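Transferrin binding protein B (Actinobacillus suis, PDB 3PQU) probably binds host transferrin at the bacterial surface as an outer-membrane lipoprotein receptor, and so takes part in acquiring iron. Local coordinates at residues S231-D236 against K240-S245; Y264-D269 against N293-G298; D86-L91 against G124-E129; D338-D343 against F347-L352. One frame throughout, in Å; residues are numbered along the deposited sequence.

Contact 1. Residues S231-D236 against K240-S245; sequences SEFAVD and KKLTGS
Strand 231-236 and strand 241-245 run antiparallel at 162°, their axes 4.6 Å apart at the closest, and form a beta hairpin in the wall of the N-lobe beta barrel. Three hydrogen-bonded pairs, Glu232 with Ser245, Ala234 with Thr243 and Asp236 with Lys241, each exchange two backbone bonds. Between them lie the non-hydrogen-bonded pairs Phe233-Gly244 and Val235-Leu242. A G1 beta bulge closes this hairpin at its turn: two residues, Lys240 and Lys241, stand against the single Asp236, and Lys240 has a left-handed backbone conformation (phi 58°).

On the face carrying Phe233, Val235 and Leu242 the contact is apolar. Leu242 lays its CB 4.0 Å from Val235 CG2, and its CD1 reaches within 4.3 Å of Phe233 CD1. Phe233 CG lies anti to the carbonyl carbon (chi1 -56°), which sets the ring against Gly244, where no side chain intervenes: Phe233 CD1 lies 3.9 Å from Gly244 CA. Beyond the hairpin this ring meets Phe322 and Ile266, which places it among the buried residues of the barrel.

The other face is more polar. Lys241 swings its amine away from the partner strand to a salt bridge with Asp269, while Asp236 OD1 is held by Asn239 N and Asn168 ND2. Ala234 CB stands 3.9 Å from Thr243 OG1, and Thr243 O approaches the Phe233 ring at its edge, 3.8 Å from CD1.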
loop_
_atom_site.group_PDB
_atom_site.type_symbol
_atom_site.label_atom_id
_atom_site.label_comp_id
_atom_site.label_asym_id
_atom_site.label_seq_id
_atom_site.Cartn_x
_atom_site.Cartn_y
_atom_site.Cartn_z
ATOM N N SER A 231 -8.761 -19.505 -1.901
ATOM C CA SER A 231 -8.488 -18.709 -3.081
ATOM C C SER A 231 -7.214 -19.205 -3.742
ATOM O O SER A 231 -6.299 -19.701 -3.073
ATOM C CB SER A 231 -8.356 -17.226 -2.712
ATOM O OG SER A 231 -7.209 -16.974 -1.923
ATOM N N GLU A 232 -7.149 -19.065 -5.057
ATOM C CA GLU A 232 -5.908 -19.329 -5.764
ATOM C C GLU A 232 -5.719 -18.314 -6.884
ATOM O O GLU A 232 -6.673 -17.969 -7.584
ATOM C CB GLU A 232 -5.873 -20.757 -6.309
ATOM C CG GLU A 232 -4.497 -21.112 -6.880
ATOM C CD GLU A 232 -4.333 -22.593 -7.202
ATOM O OE1 GLU A 232 -5.018 -23.435 -6.574
ATOM O OE2 GLU A 232 -3.502 -22.907 -8.082
ATOM N N PHE A 233 -4.497 -17.808 -7.023
ATOM C CA PHE A 233 -4.181 -16.865 -8.098
ATOM C C PHE A 233 -2.957 -17.274 -8.925
ATOM O O PHE A 233 -2.003 -17.852 -8.401
ATOM C CB PHE A 233 -3.951 -15.467 -7.532
ATOM C CG PHE A 233 -5.098 -14.946 -6.717
ATOM C CD1 PHE A 233 -6.073 -14.157 -7.302
ATOM C CD2 PHE A 233 -5.202 -15.248 -5.360
ATOM C CE1 PHE A 233 -7.146 -13.663 -6.556
ATOM C CE2 PHE A 233 -6.264 -14.764 -4.607
ATOM C CZ PHE A 233 -7.244 -13.965 -5.210
ATOM N N ALA A 234 -2.992 -16.959 -10.216
ATOM C CA ALA A 234 -1.852 -17.174 -11.099
ATOM C C ALA A 234 -1.415 -15.801 -11.603
ATOM O O ALA A 234 -2.138 -15.163 -12.360
ATOM C CB ALA A 234 -2.241 -18.091 -12.269
ATOM N N VAL A 235 -0.255 -15.324 -11.161
ATOM C CA VAL A 235 0.164 -13.970 -11.509
ATOM C C VAL A 235 1.201 -13.978 -12.630
ATOM O O VAL A 235 2.243 -14.625 -12.515
ATOM C CB VAL A 235 0.742 -13.207 -10.294
ATOM C CG1 VAL A 235 1.191 -11.807 -10.724
ATOM C CG2 VAL A 235 -0.277 -13.135 -9.158
ATOM N N ASP A 236 0.921 -13.253 -13.708
ATOM C CA ASP A 236 1.864 -13.136 -14.826
ATOM C C ASP A 236 2.556 -11.784 -14.696
ATOM O O ASP A 236 2.108 -10.780 -15.261
ATOM C CB ASP A 236 1.112 -13.243 -16.158
ATOM C CG ASP A 236 2.034 -13.159 -17.391
ATOM O OD1 ASP A 236 3.206 -12.717 -17.295
ATOM O OD2 ASP A 236 1.555 -13.510 -18.484
ATOM N N LYS A 240 2.137 -8.125 -16.584
ATOM C CA LYS A 240 1.375 -7.233 -15.713
ATOM C C LYS A 240 -0.099 -7.619 -15.597
ATOM O O LYS A 240 -0.979 -6.746 -15.612
ATOM C CB LYS A 240 1.455 -5.803 -16.242
ATOM C CG LYS A 240 2.860 -5.216 -16.280
ATOM C CD LYS A 240 3.480 -5.207 -14.896
ATOM C CE LYS A 240 4.804 -4.451 -14.868
ATOM N NZ LYS A 240 5.453 -4.554 -13.526
ATOM N N LYS A 241 -0.377 -8.913 -15.494
ATOM C CA LYS A 241 -1.764 -9.391 -15.406
ATOM C C LYS A 241 -1.842 -10.516 -14.395
ATOM O O LYS A 241 -0.829 -11.101 -14.051
ATOM C CB LYS A 241 -2.246 -9.945 -16.757
ATOM C CG LYS A 241 -2.437 -8.932 -17.866
ATOM C CD LYS A 241 -2.954 -9.615 -19.131
ATOM C CE LYS A 241 -3.377 -8.596 -20.185
ATOM N NZ LYS A 241 -4.506 -7.726 -19.726
ATOM N N LEU A 242 -3.055 -10.853 -13.969
ATOM C CA LEU A 242 -3.254 -12.009 -13.121
ATOM C C LEU A 242 -4.666 -12.543 -13.269
ATOM O O LEU A 242 -5.589 -11.811 -13.637
ATOM C CB LEU A 242 -3.005 -11.637 -11.648
ATOM C CG LEU A 242 -3.995 -10.679 -10.972
ATOM C CD1 LEU A 242 -5.255 -11.394 -10.491
ATOM C CD2 LEU A 242 -3.314 -9.974 -9.797
ATOM N N THR A 243 -4.836 -13.813 -12.934
ATOM C CA THR A 243 -6.157 -14.407 -12.875
ATOM C C THR A 243 -6.276 -15.147 -11.554
ATOM O O THR A 243 -5.292 -15.313 -10.828
ATOM C CB THR A 243 -6.383 -15.416 -14.020
ATOM O OG1 THR A 243 -5.452 -16.498 -13.888
ATOM C CG2 THR A 243 -6.232 -14.750 -15.400
ATOM N N GLY A 244 -7.479 -15.609 -11.238
ATOM C CA GLY A 244 -7.649 -16.390 -10.031
ATOM C C GLY A 244 -9.029 -16.990 -9.902
ATOM O O GLY A 244 -9.908 -16.761 -10.739
ATOM N N SER A 245 -9.217 -17.734 -8.822
ATOM C CA SER A 245 -10.453 -18.462 -8.571
ATOM C C SER A 245 -10.777 -18.414 -7.081
ATOM O O SER A 245 -9.878 -18.506 -6.244
ATOM C CB SER A 245 -10.261 -19.927 -9.005
ATOM O OG SER A 245 -10.154 -20.020 -10.409
#

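Contact 2. Residues Y264-D269 against N293-G298; sequences YSIEAD and NYLEGG
No ring takes part where Ile266 and Ala268 meet Leu295; the flat groups stand around this aliphatic cluster. Phe322 touches Leu295 from strand 318-326, and Tyr264 makes an edge-to-face contact with Phe311. Next to Leu295, the Tyr294 ring has Asn293 CB on one face, 3.8 Å above its plane and offset toward the rim.

The contact itself is carried by the two branches of Leu295. Leu295 CD1 lies 3.8 Å from Ile266 CD1 and also touches Ile266 CG2, so that it meets both arms of the isoleucine, and the two side chains are set nearly perpendicular. With CG placed anti to the backbone N (chi1 -180°), Leu295 extends toward the opposing strand, and its CD2 comes 4.2 Å from Ala268 CB. Such a meeting illustrates how a curled beta barrel fills itself: strands 260-271 and 292-300 are not paired but are separated by strand 274-281, and curvature brings their inward side chains together although the nearest CA atoms, those of Ala268 and Leu295, are 7.9 Å apart. Glu296, next along the strand, points the other way and forms a salt bridge with Arg274, whereas Ala268 also packs on Leu242 and Phe275.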
loop_
_atom_site.group_PDB
_atom_site.type_symbol
_atom_site.label_atom_id
_atom_site.label_comp_id
_atom_site.label_asym_id
_atom_site.label_seq_id
_atom_site.Cartn_x
_atom_site.Cartn_y
_atom_site.Cartn_z
ATOM N N TYR A 264 -16.255 -17.731 -7.955
ATOM C CA TYR A 264 -15.780 -16.590 -8.755
ATOM C C TYR A 264 -14.517 -16.893 -9.547
ATOM O O TYR A 264 -13.668 -17.679 -9.102
ATOM C CB TYR A 264 -15.469 -15.403 -7.845
ATOM C CG TYR A 264 -16.648 -14.591 -7.394
ATOM C CD1 TYR A 264 -17.256 -13.667 -8.252
ATOM C CD2 TYR A 264 -17.140 -14.717 -6.095
ATOM C CE1 TYR A 264 -18.350 -12.922 -7.826
ATOM C CE2 TYR A 264 -18.199 -13.984 -5.666
ATOM C CZ TYR A 264 -18.806 -13.078 -6.526
ATOM O OH TYR A 264 -19.863 -12.341 -6.065
ATOM N N SER A 265 -14.405 -16.259 -10.712
ATOM C CA SER A 265 -13.141 -16.157 -11.455
ATOM C C SER A 265 -12.681 -14.711 -11.366
ATOM O O SER A 265 -13.488 -13.789 -11.394
ATOM C CB SER A 265 -13.299 -16.507 -12.965
ATOM O OG SER A 265 -13.666 -17.861 -13.167
ATOM N N ILE A 266 -11.380 -14.490 -11.338
ATOM C CA ILE A 266 -10.904 -13.126 -11.174
ATOM C C ILE A 266 -9.923 -12.768 -12.282
ATOM O O ILE A 266 -9.143 -13.612 -12.724
ATOM C CB ILE A 266 -10.237 -12.970 -9.787
ATOM C CG1 ILE A 266 -11.314 -12.965 -8.696
ATOM C CG2 ILE A 266 -9.373 -11.730 -9.742
ATOM C CD1 ILE A 266 -10.763 -12.858 -7.307
ATOM N N GLU A 267 -9.986 -11.531 -12.769
ATOM C CA GLU A 267 -8.968 -11.069 -13.697
ATOM C C GLU A 267 -8.579 -9.659 -13.298
ATOM O O GLU A 267 -9.422 -8.885 -12.823
ATOM C CB GLU A 267 -9.441 -11.153 -15.168
ATOM C CG GLU A 267 -10.653 -10.298 -15.496
ATOM C CD GLU A 267 -11.033 -10.361 -16.971
ATOM O OE1 GLU A 267 -10.646 -11.343 -17.643
ATOM O OE2 GLU A 267 -11.718 -9.433 -17.455
ATOM N N ALA A 268 -7.299 -9.325 -13.457
ATOM C CA ALA A 268 -6.840 -7.995 -13.066
ATOM C C ALA A 268 -5.549 -7.608 -13.775
ATOM O O ALA A 268 -4.802 -8.468 -14.236
ATOM C CB ALA A 268 -6.686 -7.899 -11.523
ATOM N N ASP A 269 -5.327 -6.306 -13.891
ATOM C CA ASP A 269 -4.103 -5.769 -14.468
ATOM C C ASP A 269 -3.293 -5.067 -13.383
ATOM O O ASP A 269 -3.854 -4.397 -12.508
ATOM C CB ASP A 269 -4.412 -4.762 -15.586
ATOM C CG ASP A 269 -5.143 -5.397 -16.763
ATOM O OD1 ASP A 269 -4.713 -6.471 -17.230
ATOM O OD2 ASP A 269 -6.152 -4.817 -17.219
ATOM N N ASN A 293 -17.387 -5.087 -11.089
ATOM C CA ASN A 293 -16.427 -4.345 -11.911
ATOM C C ASN A 293 -15.421 -3.603 -11.042
ATOM O O ASN A 293 -14.630 -2.813 -11.553
ATOM C CB ASN A 293 -17.139 -3.271 -12.732
ATOM C CG ASN A 293 -17.814 -3.821 -13.949
ATOM O OD1 ASN A 293 -17.381 -4.826 -14.516
ATOM N ND2 ASN A 293 -18.879 -3.158 -14.374
ATOM N N TYR A 294 -15.477 -3.834 -9.733
ATOM C CA TYR A 294 -14.753 -3.009 -8.768
ATOM C C TYR A 294 -13.859 -3.831 -7.842
ATOM O O TYR A 294 -14.042 -3.843 -6.625
ATOM C CB TYR A 294 -15.750 -2.182 -7.959
ATOM C CG TYR A 294 -16.600 -1.318 -8.861
ATOM C CD1 TYR A 294 -16.111 -0.117 -9.367
ATOM C CD2 TYR A 294 -17.882 -1.717 -9.225
ATOM C CE1 TYR A 294 -16.883 0.671 -10.214
ATOM C CE2 TYR A 294 -18.661 -0.934 -10.074
ATOM C CZ TYR A 294 -18.153 0.249 -10.562
ATOM O OH TYR A 294 -18.928 1.010 -11.390
ATOM N N LEU A 295 -12.888 -4.513 -8.436
ATOM C CA LEU A 295 -11.921 -5.282 -7.674
ATOM C C LEU A 295 -10.595 -4.526 -7.657
ATOM O O LEU A 295 -10.125 -4.084 -8.701
ATOM C CB LEU A 295 -11.726 -6.662 -8.310
ATOM C CG LEU A 295 -10.726 -7.601 -7.610
ATOM C CD1 LEU A 295 -11.223 -9.050 -7.634
ATOM C CD2 LEU A 295 -9.322 -7.485 -8.217
ATOM N N GLU A 296 -9.995 -4.395 -6.473
ATOM C CA GLU A 296 -8.714 -3.703 -6.345
ATOM C C GLU A 296 -7.985 -4.311 -5.179
ATOM O O GLU A 296 -8.597 -4.629 -4.163
ATOM C CB GLU A 296 -8.924 -2.201 -6.098
ATOM C CG GLU A 296 -7.692 -1.324 -6.380
ATOM C CD GLU A 296 -6.656 -1.282 -5.249
ATOM O OE1 GLU A 296 -6.928 -1.767 -4.126
ATOM O OE2 GLU A 296 -5.554 -0.731 -5.478
ATOM N N GLY A 297 -6.683 -4.493 -5.332
ATOM C CA GLY A 297 -5.849 -5.012 -4.264
ATOM C C GLY A 297 -4.377 -4.684 -4.500
ATOM O O GLY A 297 -4.036 -3.915 -5.401
ATOM N N GLY A 298 -3.499 -5.262 -3.687
ATOM C CA GLY A 298 -2.075 -5.008 -3.828
ATOM C C GLY A 298 -1.165 -6.135 -3.376
ATOM O O GLY A 298 -1.611 -7.078 -2.714
#

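Contact 3. Residues D86-L91 against G124-E129; sequences DEIPHL and GYVFDE
Val126 is the residue that the loop 86-91 closes over, and most of the contact is apolar. Ile88 approaches it with one branch: its CG2, anti to the backbone N, lies 4.0 Å from Val126 CB, the two side chains running alongside each other with opposite headings. From the helix start comes Leu91, whose CD1 lies 4.1 Å from Val126 CG2. Val126 occupies two conformations in the crystal, so the finer placing of its methyls holds for one of them.

A backbone carbonyl supplies the second kind of contact. Pro89 O faces the valine, nearest its CG1, although the closeness of that approach is doubtful for the same reason.

Hydrogen bonds within the loop and helix start set its shape. Ile88 to Leu91 form a type II beta turn, closed by Leu91 N to Ile88 O at 3.2 Å, and His90, with its positive phi of 67°, stands in the third place of the turn. This residue is also the N-cap of helix 91-97, and its ND1 bonds Glu93 OE1. Two further contacts fasten His90 to neighbouring strands: NE2 bonds Glu45 OE1, and the ring stacks on Tyr152.

All this belongs to the N-lobe handle. Strand 121-128 runs between strands 150-157 and 103-105 of an antiparallel sheet, and the turn leading into helix 91-97 covers one face of it, where Ile88 also touches His105 and Tyr154, and Leu91 touches Ile103.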
loop_
_atom_site.group_PDB
_atom_site.type_symbol
_atom_site.label_atom_id
_atom_site.label_comp_id
_atom_site.label_asym_id
_atom_site.label_seq_id
_atom_site.Cartn_x
_atom_site.Cartn_y
_atom_site.Cartn_z
ATOM N N ASP A 86 -0.518 -6.758 13.968
ATOM C CA ASP A 86 -0.821 -7.538 15.160
ATOM C C ASP A 86 -2.060 -6.982 15.849
ATOM O O ASP A 86 -2.765 -7.708 16.539
ATOM C CB ASP A 86 0.362 -7.536 16.127
ATOM C CG ASP A 86 1.542 -8.335 15.605
ATOM O OD1 ASP A 86 1.329 -9.227 14.747
ATOM O OD2 ASP A 86 2.679 -8.072 16.060
ATOM N N GLU A 87 -2.323 -5.693 15.656
ATOM C CA GLU A 87 -3.532 -5.083 16.186
ATOM C C GLU A 87 -4.690 -5.326 15.220
ATOM O O GLU A 87 -4.876 -4.572 14.272
ATOM C CB GLU A 87 -3.346 -3.580 16.367
ATOM C CG GLU A 87 -2.321 -3.178 17.402
ATOM C CD GLU A 87 -2.225 -1.668 17.545
ATOM O OE1 GLU A 87 -1.197 -1.176 18.060
ATOM O OE2 GLU A 87 -3.180 -0.974 17.133
ATOM N N ILE A 88 -5.457 -6.384 15.455
ATOM C CA ILE A 88 -6.613 -6.692 14.627
ATOM C C ILE A 88 -7.628 -5.544 14.683
ATOM O O ILE A 88 -7.979 -5.061 15.763
ATOM C CB ILE A 88 -7.258 -8.029 15.078
ATOM C CG1 ILE A 88 -6.224 -9.159 15.056
ATOM C CG2 ILE A 88 -8.451 -8.389 14.204
ATOM C CD1 ILE A 88 -5.689 -9.512 13.647
ATOM N N PRO A 89 -8.092 -5.071 13.520
ATOM C CA PRO A 89 -8.988 -3.903 13.568
ATOM C C PRO A 89 -10.219 -4.141 14.440
ATOM O O PRO A 89 -10.826 -5.200 14.327
ATOM C CB PRO A 89 -9.414 -3.717 12.096
ATOM C CG PRO A 89 -8.286 -4.305 11.297
ATOM C CD PRO A 89 -7.725 -5.452 12.141
ATOM N N HIS A 90 -10.574 -3.169 15.286
ATOM C CA HIS A 90 -11.769 -3.245 16.130
ATOM C C HIS A 90 -11.768 -4.331 17.242
ATOM O O HIS A 90 -12.703 -4.391 18.039
ATOM C CB HIS A 90 -13.033 -3.344 15.257
ATOM C CG HIS A 90 -13.259 -2.139 14.394
ATOM N ND1 HIS A 90 -13.826 -0.979 14.870
ATOM C CD2 HIS A 90 -12.958 -1.899 13.093
ATOM C CE1 HIS A 90 -13.882 -0.082 13.901
ATOM N NE2 HIS A 90 -13.366 -0.619 12.811
ATOM N N LEU A 91 -10.738 -5.172 17.316
ATOM C CA LEU A 91 -10.743 -6.261 18.305
ATOM C C LEU A 91 -10.890 -5.736 19.747
ATOM O O LEU A 91 -11.679 -6.256 20.540
ATOM C CB LEU A 91 -9.502 -7.156 18.173
ATOM C CG LEU A 91 -9.503 -8.380 19.110
ATOM C CD1 LEU A 91 -10.649 -9.346 18.762
ATOM C CD2 LEU A 91 -8.166 -9.130 19.138
ATOM N N GLY A 124 -10.039 -11.130 6.603
ATOM C CA GLY A 124 -11.186 -11.980 6.888
ATOM C C GLY A 124 -12.231 -11.214 7.674
ATOM O O GLY A 124 -12.969 -10.383 7.141
ATOM N N TYR A 125 -12.285 -11.486 8.969
ATOM C CA TYR A 125 -13.363 -10.956 9.784
ATOM C C TYR A 125 -12.947 -10.895 11.245
ATOM O O TYR A 125 -12.011 -11.575 11.690
ATOM C CB TYR A 125 -14.629 -11.808 9.615
ATOM C CG TYR A 125 -14.374 -13.297 9.771
ATOM C CD1 TYR A 125 -14.153 -13.862 11.034
ATOM C CD2 TYR A 125 -14.334 -14.135 8.661
ATOM C CE1 TYR A 125 -13.895 -15.252 11.186
ATOM C CE2 TYR A 125 -14.085 -15.524 8.798
ATOM C CZ TYR A 125 -13.872 -16.065 10.074
ATOM O OH TYR A 125 -13.617 -17.409 10.224
ATOM N N VAL A 126 -13.634 -10.028 11.967
ATOM C CA VAL A 126 -13.473 -9.909 13.403
ATOM C C VAL A 126 -14.864 -9.577 13.917
ATOM O O VAL A 126 -15.541 -8.704 13.372
ATOM C CB VAL A 126 -12.438 -8.828 13.741
ATOM C CG1 VAL A 126 -12.655 -7.582 12.869
ATOM C CG2 VAL A 126 -12.448 -8.503 15.221
ATOM N N PHE A 127 -15.323 -10.301 14.926
ATOM C CA PHE A 127 -16.722 -10.140 15.308
ATOM C C PHE A 127 -17.073 -10.637 16.702
ATOM O O PHE A 127 -16.345 -11.441 17.303
ATOM C CB PHE A 127 -17.611 -10.837 14.265
ATOM C CG PHE A 127 -17.631 -12.348 14.395
ATOM C CD1 PHE A 127 -18.644 -12.984 15.102
ATOM C CD2 PHE A 127 -16.623 -13.126 13.820
ATOM C CE1 PHE A 127 -18.649 -14.386 15.247
ATOM C CE2 PHE A 127 -16.625 -14.512 13.943
ATOM C CZ PHE A 127 -17.641 -15.149 14.657
ATOM N N ASP A 128 -18.196 -10.127 17.203
ATOM C CA ASP A 128 -18.821 -10.590 18.435
ATOM C C ASP A 128 -19.982 -11.477 17.987
ATOM O O ASP A 128 -20.825 -11.058 17.198
ATOM C CB ASP A 128 -19.314 -9.381 19.257
ATOM C CG ASP A 128 -19.924 -9.772 20.602
ATOM O OD1 ASP A 128 -20.528 -10.848 20.711
ATOM O OD2 ASP A 128 -19.835 -8.986 21.560
ATOM N N GLU A 129 -20.018 -12.716 18.450
ATOM C CA GLU A 129 -21.055 -13.646 17.996
ATOM C C GLU A 129 -22.473 -13.151 18.306
ATOM O O GLU A 129 -23.408 -13.440 17.567
ATOM C CB GLU A 129 -20.872 -15.006 18.667
ATOM C CG GLU A 129 -21.937 -16.015 18.334
ATOM C CD GLU A 129 -21.664 -17.367 18.987
ATOM O OE1 GLU A 129 -20.523 -17.865 18.877
ATOM O OE2 GLU A 129 -22.588 -17.935 19.611
#

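Contact 4. Residues D338-D343 against F347-L352; sequences DATKID and FNAKEL
Leu352 shows how a residue just past a short strand can still grip its partner. Its CB lies 4.0 Å from Ala339 CB and close to Ala339 O, the acceptor of its own backbone N at 2.9 Å. From there CG, beside the backbone N (chi1 -66°), leans over the chain between Thr340 and Lys341. One methyl, CD1, ends 3.5 Å from Thr340 O; the other, CD2, rests 3.7 Å from Lys341 CB and also touches Lys341 CD, Leu352 lying roughly perpendicular across the lysine chain.

Leu352 and Ala339 lie at the open end of a beta hairpin in the C-lobe handle domain, made by strands 338-343 and 349-351 with 146° between their directions. Lys341 and Lys350 form a hydrogen-bonded pair with two backbone bonds. On either side of it come the non-hydrogen-bonded pairs Thr340-Glu351 and Ile342-Ala349. Across these, Ala349 CB sits 3.7 Å from Thr340 CG2 and is flanked by Ile342 CG1, on a face that packs against Gln548 and His550 of strand 544-551. A water bridges the edge at Glu351, donating to its OE1 and accepting from Ala339 N.

Toward the turn, Asp343 N donates a short, nearly straight bond of 2.7 Å to Asn348 O, and Asp343 OD2 takes the amides of Thr345 and Gln346. Asn348 OD1 lies 3.4 Å from Asp343 CB, buried there without a polar partner.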
loop_
_atom_site.group_PDB
_atom_site.type_symbol
_atom_site.label_atom_id
_atom_site.label_comp_id
_atom_site.label_asym_id
_atom_site.label_seq_id
_atom_site.Cartn_x
_atom_site.Cartn_y
_atom_site.Cartn_z
ATOM N N ASP A 338 11.245 3.232 -5.513
ATOM C CA ASP A 338 12.053 3.733 -4.411
ATOM C C ASP A 338 11.178 4.720 -3.639
ATOM O O ASP A 338 10.486 5.543 -4.241
ATOM C CB ASP A 338 13.330 4.430 -4.911
ATOM C CG ASP A 338 14.361 3.456 -5.461
ATOM O OD1 ASP A 338 14.558 2.388 -4.856
ATOM O OD2 ASP A 338 14.992 3.770 -6.493
ATOM N N ALA A 339 11.183 4.614 -2.315
ATOM C CA ALA A 339 10.502 5.573 -1.446
ATOM C C ALA A 339 11.135 5.499 -0.056
ATOM O O ALA A 339 10.854 4.577 0.731
ATOM C CB ALA A 339 8.977 5.304 -1.386
ATOM N N THR A 340 11.996 6.478 0.216
ATOM C CA THR A 340 12.877 6.486 1.380
ATOM C C THR A 340 12.771 7.798 2.147
ATOM O O THR A 340 12.557 8.862 1.565
ATOM C CB THR A 340 14.368 6.347 0.964
ATOM O OG1 THR A 340 14.567 5.136 0.221
ATOM C CG2 THR A 340 15.268 6.339 2.190
ATOM N N LYS A 341 12.923 7.705 3.460
ATOM C CA LYS A 341 12.984 8.870 4.318
ATOM C C LYS A 341 14.319 8.820 5.050
ATOM O O LYS A 341 14.674 7.799 5.649
ATOM C CB LYS A 341 11.831 8.860 5.324
ATOM C CG LYS A 341 11.713 10.132 6.164
ATOM C CD LYS A 341 10.524 10.066 7.127
ATOM C CE LYS A 341 10.654 8.907 8.115
ATOM N NZ LYS A 341 9.542 8.870 9.114
ATOM N N ILE A 342 15.069 9.914 4.978
ATOM C CA ILE A 342 16.317 10.031 5.717
ATOM C C ILE A 342 16.179 11.006 6.873
ATOM O O ILE A 342 15.838 12.176 6.673
ATOM C CB ILE A 342 17.457 10.508 4.820
ATOM C CG1 ILE A 342 17.843 9.407 3.834
ATOM C CG2 ILE A 342 18.664 10.916 5.664
ATOM C CD1 ILE A 342 19.008 9.774 2.950
ATOM N N ASP A 343 16.472 10.533 8.081
ATOM C CA ASP A 343 16.343 11.385 9.257
ATOM C C ASP A 343 17.525 12.335 9.394
ATOM O O ASP A 343 18.681 11.921 9.307
ATOM C CB ASP A 343 16.186 10.567 10.538
ATOM C CG ASP A 343 15.915 11.449 11.750
ATOM O OD1 ASP A 343 14.750 11.504 12.201
ATOM O OD2 ASP A 343 16.861 12.110 12.233
ATOM N N PHE A 347 20.698 10.723 10.763
ATOM C CA PHE A 347 21.220 10.488 9.417
ATOM C C PHE A 347 21.079 9.016 9.011
ATOM O O PHE A 347 21.955 8.454 8.356
ATOM C CB PHE A 347 22.669 10.983 9.308
ATOM C CG PHE A 347 22.829 12.431 9.665
ATOM C CD1 PHE A 347 22.707 13.416 8.697
ATOM C CD2 PHE A 347 23.072 12.813 10.974
ATOM C CE1 PHE A 347 22.840 14.754 9.026
ATOM C CE2 PHE A 347 23.207 14.150 11.311
ATOM C CZ PHE A 347 23.091 15.122 10.335
ATOM N N ASN A 348 19.962 8.408 9.414
ATOM C CA ASN A 348 19.601 7.057 8.993
ATOM C C ASN A 348 18.334 7.063 8.127
ATOM O O ASN A 348 17.576 8.037 8.125
ATOM C CB ASN A 348 19.420 6.141 10.206
ATOM C CG ASN A 348 18.328 6.622 11.146
ATOM O OD1 ASN A 348 17.544 7.506 10.806
ATOM N ND2 ASN A 348 18.276 6.041 12.338
ATOM N N ALA A 349 18.112 5.974 7.397
ATOM C CA ALA A 349 17.022 5.897 6.428
ATOM C C ALA A 349 15.958 4.878 6.827
ATOM O O ALA A 349 16.236 3.908 7.525
ATOM C CB ALA A 349 17.564 5.569 5.039
ATOM N N LYS A 350 14.739 5.111 6.362
ATOM C CA LYS A 350 13.621 4.212 6.629
ATOM C C LYS A 350 12.729 4.149 5.390
ATOM O O LYS A 350 12.673 5.107 4.617
ATOM C CB LYS A 350 12.810 4.713 7.833
ATOM C CG LYS A 350 13.651 5.033 9.066
ATOM C CD LYS A 350 12.803 5.593 10.203
ATOM C CE LYS A 350 13.642 5.832 11.454
ATOM N NZ LYS A 350 14.296 4.582 11.941
ATOM N N GLU A 351 12.017 3.039 5.208
ATOM C CA GLU A 351 11.139 2.909 4.051
ATOM C C GLU A 351 9.886 3.755 4.233
ATOM O O GLU A 351 9.470 4.016 5.361
ATOM C CB GLU A 351 10.758 1.444 3.815
ATOM C CG GLU A 351 11.948 0.533 3.566
ATOM C CD GLU A 351 12.712 0.889 2.308
ATOM O OE1 GLU A 351 12.127 1.538 1.415
ATOM O OE2 GLU A 351 13.899 0.508 2.204
ATOM N N LEU A 352 9.306 4.195 3.118
ATOM C CA LEU A 352 8.010 4.876 3.129
ATOM C C LEU A 352 6.987 4.013 2.408
ATOM O O LEU A 352 7.340 3.259 1.506
ATOM C CB LEU A 352 8.096 6.234 2.414
ATOM C CG LEU A 352 8.962 7.350 3.009
ATOM C CD1 LEU A 352 9.092 8.503 2.025
ATOM C CD2 LEU A 352 8.390 7.836 4.335
HETATM O O HOH W 1 13.140 2.522 -1.287
#

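Contacts 1 and 4 are both hairpins, one in the N-lobe barrel and one in the C-lobe handle, on opposite sides of the chain's centre; each is partly buried and stitched by backbone hydrogen bonds. Contacts 2 and 3 rely on aliphatic side chains, but contact 2 is wholly buried in the barrel whereas contact 3 is a loop lying on the N-lobe handle sheet. Contacts 1 and 2 share a sheet, in which strands 241-249 and 260-271 are neighbours; contact 1 joins adjacent paired strands, while contact 2 spans one intervening strand through side chains alone. The others stand apart, with contacts 3 and 4 about 17 Å from each other at their nearest atoms.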